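Local coordinates for core protein VP7 (African horsesickness virus, PDB 1AHS) that forms, as a homotrimer, the surface of the orbivirus core and binds the underlying protein VP3, this fragment being the top domain of VP7, at residues 2-13 against 24-34. Residues are numbered along the deposited sequence; the frame is centred on the assembly and turned at random.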
ATOM      1  N   GLY B   2      -9.832  -5.739  -9.833  1.00 47.43           N
ATOM      2  CA  GLY B   2     -10.446  -4.685  -9.049  1.00 40.06           C
ATOM      3  C   GLY B   2     -10.832  -3.653 -10.090  1.00 36.64           C
ATOM      4  O   GLY B   2     -10.271  -3.629 -11.194  1.00 40.18           O
ATOM      5  N   PRO B   3     -11.668  -2.694  -9.739  1.00 30.85           N
ATOM      6  CA  PRO B   3     -12.058  -1.725 -10.750  1.00 28.17           C
ATOM      7  C   PRO B   3     -11.023  -0.803 -11.323  1.00 33.33           C
ATOM      8  O   PRO B   3     -11.235  -0.235 -12.401  1.00 38.11           O
ATOM      9  CB  PRO B   3     -13.140  -0.956 -10.046  1.00 25.38           C
ATOM     10  CG  PRO B   3     -12.698  -0.997  -8.626  1.00 27.13           C
ATOM     11  CD  PRO B   3     -12.263  -2.394  -8.431  1.00 30.80           C
ATOM     12  N   TYR B   4      -9.876  -0.683 -10.662  1.00 34.12           N
ATOM     13  CA  TYR B   4      -8.881   0.288 -11.101  1.00 31.04           C
ATOM     14  C   TYR B   4      -7.658  -0.330 -11.724  1.00 33.71           C
ATOM     15  O   TYR B   4      -6.621   0.329 -11.866  1.00 34.52           O
ATOM     16  CB  TYR B   4      -8.477   1.216  -9.927  1.00 31.44           C
ATOM     17  CG  TYR B   4      -9.655   1.840  -9.176  1.00 30.65           C
ATOM     18  CD1 TYR B   4     -10.791   2.275  -9.857  1.00 27.67           C
ATOM     19  CD2 TYR B   4      -9.707   1.822  -7.787  1.00 26.00           C
ATOM     20  CE1 TYR B   4     -11.953   2.643  -9.163  1.00 28.95           C
ATOM     21  CE2 TYR B   4     -10.861   2.198  -7.098  1.00 28.05           C
ATOM     22  CZ  TYR B   4     -11.971   2.590  -7.799  1.00 27.96           C
ATOM     23  OH  TYR B   4     -13.131   2.859  -7.137  1.00 30.28           O
ATOM     24  N   ALA B   5      -7.796  -1.566 -12.188  1.00 36.06           N
ATOM     25  CA  ALA B   5      -6.664  -2.263 -12.795  1.00 33.09           C
ATOM     26  C   ALA B   5      -6.108  -1.587 -14.041  1.00 31.26           C
ATOM     27  O   ALA B   5      -4.912  -1.632 -14.271  1.00 36.45           O
ATOM     28  CB  ALA B   5      -7.023  -3.730 -13.070  1.00 33.80           C
ATOM     29  N   GLY B   6      -6.927  -0.830 -14.751  1.00 28.85           N
ATOM     30  CA  GLY B   6      -6.459  -0.202 -15.969  1.00 29.61           C
ATOM     31  C   GLY B   6      -5.881   1.177 -15.862  1.00 33.95           C
ATOM     32  O   GLY B   6      -5.622   1.810 -16.878  1.00 41.84           O
ATOM     33  N   ALA B   7      -5.693   1.652 -14.639  1.00 36.09           N
ATOM     34  CA  ALA B   7      -5.135   2.972 -14.387  1.00 32.72           C
ATOM     35  C   ALA B   7      -3.750   2.934 -14.999  1.00 33.20           C
ATOM     36  O   ALA B   7      -3.049   1.935 -14.864  1.00 32.75           O
ATOM     37  CB  ALA B   7      -5.024   3.176 -12.894  1.00 31.27           C
ATOM     38  N   VAL B   8      -3.327   4.000 -15.651  1.00 31.11           N
ATOM     39  CA  VAL B   8      -1.997   3.960 -16.232  1.00 28.09           C
ATOM     40  C   VAL B   8      -0.845   4.461 -15.331  1.00 30.05           C
ATOM     41  O   VAL B   8       0.321   4.453 -15.731  1.00 31.84           O
ATOM     42  CB  VAL B   8      -1.986   4.657 -17.576  1.00 31.05           C
ATOM     43  CG1 VAL B   8      -2.795   3.860 -18.557  1.00 29.32           C
ATOM     44  CG2 VAL B   8      -2.575   6.012 -17.435  1.00 31.01           C
ATOM     45  N   GLU B   9      -1.179   4.910 -14.125  1.00 29.15           N
ATOM     46  CA  GLU B   9      -0.200   5.372 -13.181  1.00 23.21           C
ATOM     47  C   GLU B   9      -0.834   5.295 -11.821  1.00 25.28           C
ATOM     48  O   GLU B   9      -2.048   5.297 -11.692  1.00 25.00           O
ATOM     49  CB  GLU B   9       0.229   6.794 -13.483  1.00 23.94           C
ATOM     50  CG  GLU B   9      -0.857   7.808 -13.321  1.00 29.40           C
ATOM     51  CD  GLU B   9      -0.408   9.209 -13.743  1.00 37.86           C
ATOM     52  OE1 GLU B   9       0.535   9.293 -14.571  1.00 34.55           O
ATOM     53  OE2 GLU B   9      -0.988  10.219 -13.235  1.00 44.82           O
ATOM     54  N   VAL B  10       0.010   5.098 -10.821  1.00 27.81           N
ATOM     55  CA  VAL B  10      -0.404   5.015  -9.435  1.00 19.88           C
ATOM     56  C   VAL B  10       0.544   5.944  -8.655  1.00 22.76           C
ATOM     57  O   VAL B  10       1.423   6.597  -9.236  1.00 22.69           O
ATOM     58  CB  VAL B  10      -0.353   3.544  -8.925  1.00 18.56           C
ATOM     59  CG1 VAL B  10      -1.378   2.718  -9.635  1.00 16.32           C
ATOM     60  CG2 VAL B  10       1.003   2.936  -9.145  1.00 19.07           C
ATOM     61  N   GLN B  11       0.322   6.112  -7.370  1.00 21.76           N
ATOM     62  CA  GLN B  11       1.207   6.952  -6.622  1.00 14.76           C
ATOM     63  C   GLN B  11       1.437   6.348  -5.268  1.00 18.44           C
ATOM     64  O   GLN B  11       0.783   5.377  -4.875  1.00 19.93           O
ATOM     65  CB  GLN B  11       0.664   8.361  -6.549  1.00 18.61           C
ATOM     66  CG  GLN B  11      -0.798   8.486  -6.296  1.00 19.97           C
ATOM     67  CD  GLN B  11      -1.262   9.891  -6.561  1.00 23.75           C
ATOM     68  OE1 GLN B  11      -1.348  10.708  -5.647  1.00 30.94           O
ATOM     69  NE2 GLN B  11      -1.535  10.197  -7.825  1.00 23.11           N
ATOM     70  N   GLN B  12       2.444   6.843  -4.570  1.00 19.94           N
ATOM     71  CA  GLN B  12       2.732   6.278  -3.274  1.00 20.37           C
ATOM     72  C   GLN B  12       1.617   6.649  -2.390  1.00 19.16           C
ATOM     73  O   GLN B  12       1.203   7.790  -2.345  1.00 22.69           O
ATOM     74  CB  GLN B  12       4.029   6.835  -2.696  1.00 17.52           C
ATOM     75  CG  GLN B  12       4.325   6.338  -1.293  1.00 18.56           C
ATOM     76  CD  GLN B  12       5.499   7.019  -0.638  1.00 18.90           C
ATOM     77  OE1 GLN B  12       5.693   8.223  -0.756  1.00 18.98           O
ATOM     78  NE2 GLN B  12       6.254   6.255   0.118  1.00 22.03           N
ATOM     79  N   SER B  13       1.200   5.685  -1.611  1.00 23.65           N
ATOM     80  CA  SER B  13       0.144   5.879  -0.651  1.00 25.14           C
ATOM     81  C   SER B  13       0.531   6.776   0.507  1.00 23.07           C
ATOM     82  O   SER B  13       1.546   6.554   1.148  1.00 29.35           O
ATOM     83  CB  SER B  13      -0.246   4.537  -0.057  1.00 25.58           C
ATOM     84  OG  SER B  13      -0.941   4.724   1.163  1.00 26.52           O
ATOM     85  N   ARG B  24      -7.301  16.422  -4.988  1.00 33.97           N
ATOM     86  CA  ARG B  24      -6.699  15.603  -6.034  1.00 27.09           C
ATOM     87  C   ARG B  24      -6.779  14.178  -5.603  1.00 25.59           C
ATOM     88  O   ARG B  24      -6.663  13.860  -4.429  1.00 27.63           O
ATOM     89  CB  ARG B  24      -5.256  15.955  -6.400  1.00 27.62           C
ATOM     90  CG  ARG B  24      -4.839  15.167  -7.677  1.00 32.20           C
ATOM     91  CD  ARG B  24      -3.579  15.683  -8.384  1.00 32.38           C
ATOM     92  NE  ARG B  24      -3.151  14.821  -9.500  1.00 39.71           N
ATOM     93  CZ  ARG B  24      -2.816  13.531  -9.394  1.00 39.63           C
ATOM     94  NH1 ARG B  24      -2.857  12.915  -8.216  1.00 45.21           N
ATOM     95  NH2 ARG B  24      -2.410  12.858 -10.466  1.00 44.49           N
ATOM     96  N   GLY B  25      -7.148  13.342  -6.555  1.00 24.27           N
ATOM     97  CA  GLY B  25      -7.271  11.919  -6.312  1.00 22.83           C
ATOM     98  C   GLY B  25      -6.350  11.185  -7.265  1.00 25.59           C
ATOM     99  O   GLY B  25      -5.888  11.733  -8.290  1.00 22.95           O
ATOM    100  N   GLY B  26      -6.065   9.943  -6.906  1.00 24.35           N
ATOM    101  CA  GLY B  26      -5.187   9.103  -7.702  1.00 25.01           C
ATOM    102  C   GLY B  26      -5.337   7.685  -7.233  1.00 24.03           C
ATOM    103  O   GLY B  26      -5.927   7.441  -6.182  1.00 28.23           O
ATOM    104  N   TYR B  27      -4.787   6.741  -7.971  1.00 22.81           N
ATOM    105  CA  TYR B  27      -4.946   5.366  -7.573  1.00 20.58           C
ATOM    106  C   TYR B  27      -3.733   4.859  -6.893  1.00 21.75           C
ATOM    107  O   TYR B  27      -2.634   5.318  -7.175  1.00 20.36           O
ATOM    108  CB  TYR B  27      -5.242   4.547  -8.801  1.00 19.17           C
ATOM    109  CG  TYR B  27      -6.476   5.062  -9.490  1.00 22.58           C
ATOM    110  CD1 TYR B  27      -7.741   4.770  -8.988  1.00 24.39           C
ATOM    111  CD2 TYR B  27      -6.384   5.842 -10.641  1.00 30.73           C
ATOM    112  CE1 TYR B  27      -8.881   5.230  -9.610  1.00 26.60           C
ATOM    113  CE2 TYR B  27      -7.536   6.316 -11.283  1.00 27.61           C
ATOM    114  CZ  TYR B  27      -8.774   5.998 -10.759  1.00 26.77           C
ATOM    115  OH  TYR B  27      -9.910   6.409 -11.401  1.00 29.00           O
ATOM    116  N   ILE B  28      -3.945   3.935  -5.972  1.00 19.99           N
ATOM    117  CA  ILE B  28      -2.862   3.304  -5.233  1.00 22.87           C
ATOM    118  C   ILE B  28      -2.609   1.905  -5.829  1.00 25.34           C
ATOM    119  O   ILE B  28      -1.467   1.455  -5.955  1.00 25.39           O
ATOM    120  CB  ILE B  28      -3.232   3.177  -3.757  1.00 19.87           C
ATOM    121  CG1 ILE B  28      -3.416   4.565  -3.149  1.00 18.89           C
ATOM    122  CG2 ILE B  28      -2.174   2.470  -3.003  1.00 16.38           C
ATOM    123  CD1 ILE B  28      -2.431   5.604  -3.608  1.00 16.09           C
ATOM    124  N   ASN B  29      -3.687   1.236  -6.224  1.00 27.63           N
ATOM    125  CA  ASN B  29      -3.615  -0.092  -6.802  1.00 25.34           C
ATOM    126  C   ASN B  29      -5.003  -0.428  -7.354  1.00 25.47           C
ATOM    127  O   ASN B  29      -5.837   0.445  -7.430  1.00 25.47           O
ATOM    128  CB  ASN B  29      -3.118  -1.115  -5.761  1.00 28.33           C
ATOM    129  CG  ASN B  29      -4.154  -1.470  -4.686  1.00 26.49           C
ATOM    130  OD1 ASN B  29      -5.352  -1.430  -4.919  1.00 32.59           O
ATOM    131  ND2 ASN B  29      -3.674  -1.903  -3.528  1.00 25.50           N
ATOM    132  N   SER B  30      -5.240  -1.671  -7.752  1.00 27.39           N
ATOM    133  CA  SER B  30      -6.532  -2.099  -8.297  1.00 28.93           C
ATOM    134  C   SER B  30      -7.761  -1.807  -7.508  1.00 29.79           C
ATOM    135  O   SER B  30      -8.834  -1.749  -8.098  1.00 34.56           O
ATOM    136  CB  SER B  30      -6.557  -3.596  -8.488  1.00 25.78           C
ATOM    137  OG  SER B  30      -5.660  -3.868  -9.502  1.00 44.38           O
ATOM    138  N   ASN B  31      -7.653  -1.766  -6.187  1.00 24.95           N
ATOM    139  CA  ASN B  31      -8.822  -1.553  -5.358  1.00 26.22           C
ATOM    140  C   ASN B  31      -8.864  -0.336  -4.436  1.00 26.41           C
ATOM    141  O   ASN B  31      -9.899  -0.048  -3.822  1.00 26.42           O
ATOM    142  CB  ASN B  31      -9.100  -2.836  -4.570  1.00 38.98           C
ATOM    143  CG  ASN B  31      -9.711  -3.911  -5.441  1.00 49.67           C
ATOM    144  OD1 ASN B  31      -9.057  -4.394  -6.358  1.00 61.37           O
ATOM    145  ND2 ASN B  31     -10.980  -4.272  -5.187  1.00 54.89           N
ATOM    146  N   ILE B  32      -7.806   0.461  -4.461  1.00 23.77           N
ATOM    147  CA  ILE B  32      -7.709   1.594  -3.583  1.00 19.05           C
ATOM    148  C   ILE B  32      -7.386   2.897  -4.293  1.00 20.24           C
ATOM    149  O   ILE B  32      -6.499   2.966  -5.150  1.00 20.17           O
ATOM    150  CB  ILE B  32      -6.643   1.280  -2.504  1.00 17.61           C
ATOM    151  CG1 ILE B  32      -7.000  -0.020  -1.816  1.00 15.05           C
ATOM    152  CG2 ILE B  32      -6.574   2.356  -1.461  1.00 18.01           C
ATOM    153  CD1 ILE B  32      -6.119  -0.322  -0.657  1.00 17.21           C
ATOM    154  N   ALA B  33      -8.084   3.948  -3.900  1.00 19.01           N
ATOM    155  CA  ALA B  33      -7.870   5.263  -4.458  1.00 17.71           C
ATOM    156  C   ALA B  33      -7.796   6.180  -3.231  1.00 17.31           C
ATOM    157  O   ALA B  33      -8.321   5.828  -2.171  1.00 18.62           O
ATOM    158  CB  ALA B  33      -9.056   5.628  -5.339  1.00 16.27           C
ATOM    159  N   GLU B  34      -7.156   7.330  -3.338  1.00 21.57           N
ATOM    160  CA  GLU B  34      -7.074   8.242  -2.206  1.00 18.33           C
ATOM    161  C   GLU B  34      -7.306   9.656  -2.700  1.00 18.34           C
ATOM    162  O   GLU B  34      -6.897   9.984  -3.802  1.00 21.12           O
ATOM    163  CB  GLU B  34      -5.665   8.210  -1.604  1.00 22.90           C
ATOM    164  CG  GLU B  34      -5.288   6.933  -0.851  1.00 18.97           C
ATOM    165  CD  GLU B  34      -3.892   6.965  -0.221  1.00 19.47           C
ATOM    166  OE1 GLU B  34      -3.109   7.936  -0.416  1.00 23.21           O
ATOM    167  OE2 GLU B  34      -3.556   5.978   0.472  1.00 24.91           O
TER
HETATM  168  O   HOH W   1      -3.039   7.981 -10.344  1.00 38.80           O
HETATM  169  O   HOH W   2       0.945   2.547  -5.133  1.00 26.35           O
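The backbone oxygen of Tyr-27 is approached by two neighbouring residues of the 2-13 loop. Gln-11 N donates to Tyr-27 O over 3.1 Å, lying nearly on the line of the carbonyl bond, and Val-10 CA adds a CH···O contact to the same oxygen at 3.2 Å. Waters extend this link: one accepts a hydrogen bond from Tyr-27 N and donates to Glu-9 O, while another lies between Gln-11 O and Ile-28 O. At the other end of the loop Tyr-4 N donates to Ser-30 O over 3.0 Å, tilted from the carbonyl plane.

Between these two anchors the tyrosines meet. The Tyr-4 ring has Pro-3 CG over the centre of one face and Tyr-27 CE1 over the opposite face, displaced toward the rim; Tyr-4 CG and Tyr-27 CD1 are 3.5 Å apart, with the ring planes inclined by 36°. With CG anti to its carbonyl carbon (chi1 -58°), Tyr-27 turns its ring to the loop, and the hydroxyls of Tyr-4 and Tyr-27 hydrogen-bond to Leu-49 O and Leu-48 O respectively. Ala-7 CB packs on Tyr-27 CD2 at 3.7 Å.

Asn-29 OD1 accepts from Asn-31 N at 2.6 Å, in the carbonyl plane, the bond that defines an Asx turn in the link between strands 23-27 and 32-37. Tyr-4 O and Ser-30 N bond to Arg-64 and Glu-121 of the second subunit, so the same neighbour binds both the 2-13 loop and the turn it packs on. The whole is a β-hairpin at the edge of the antiparallel sheet of the VP7 top domain, with an irregular N-terminal segment laid along it at the trimer interface.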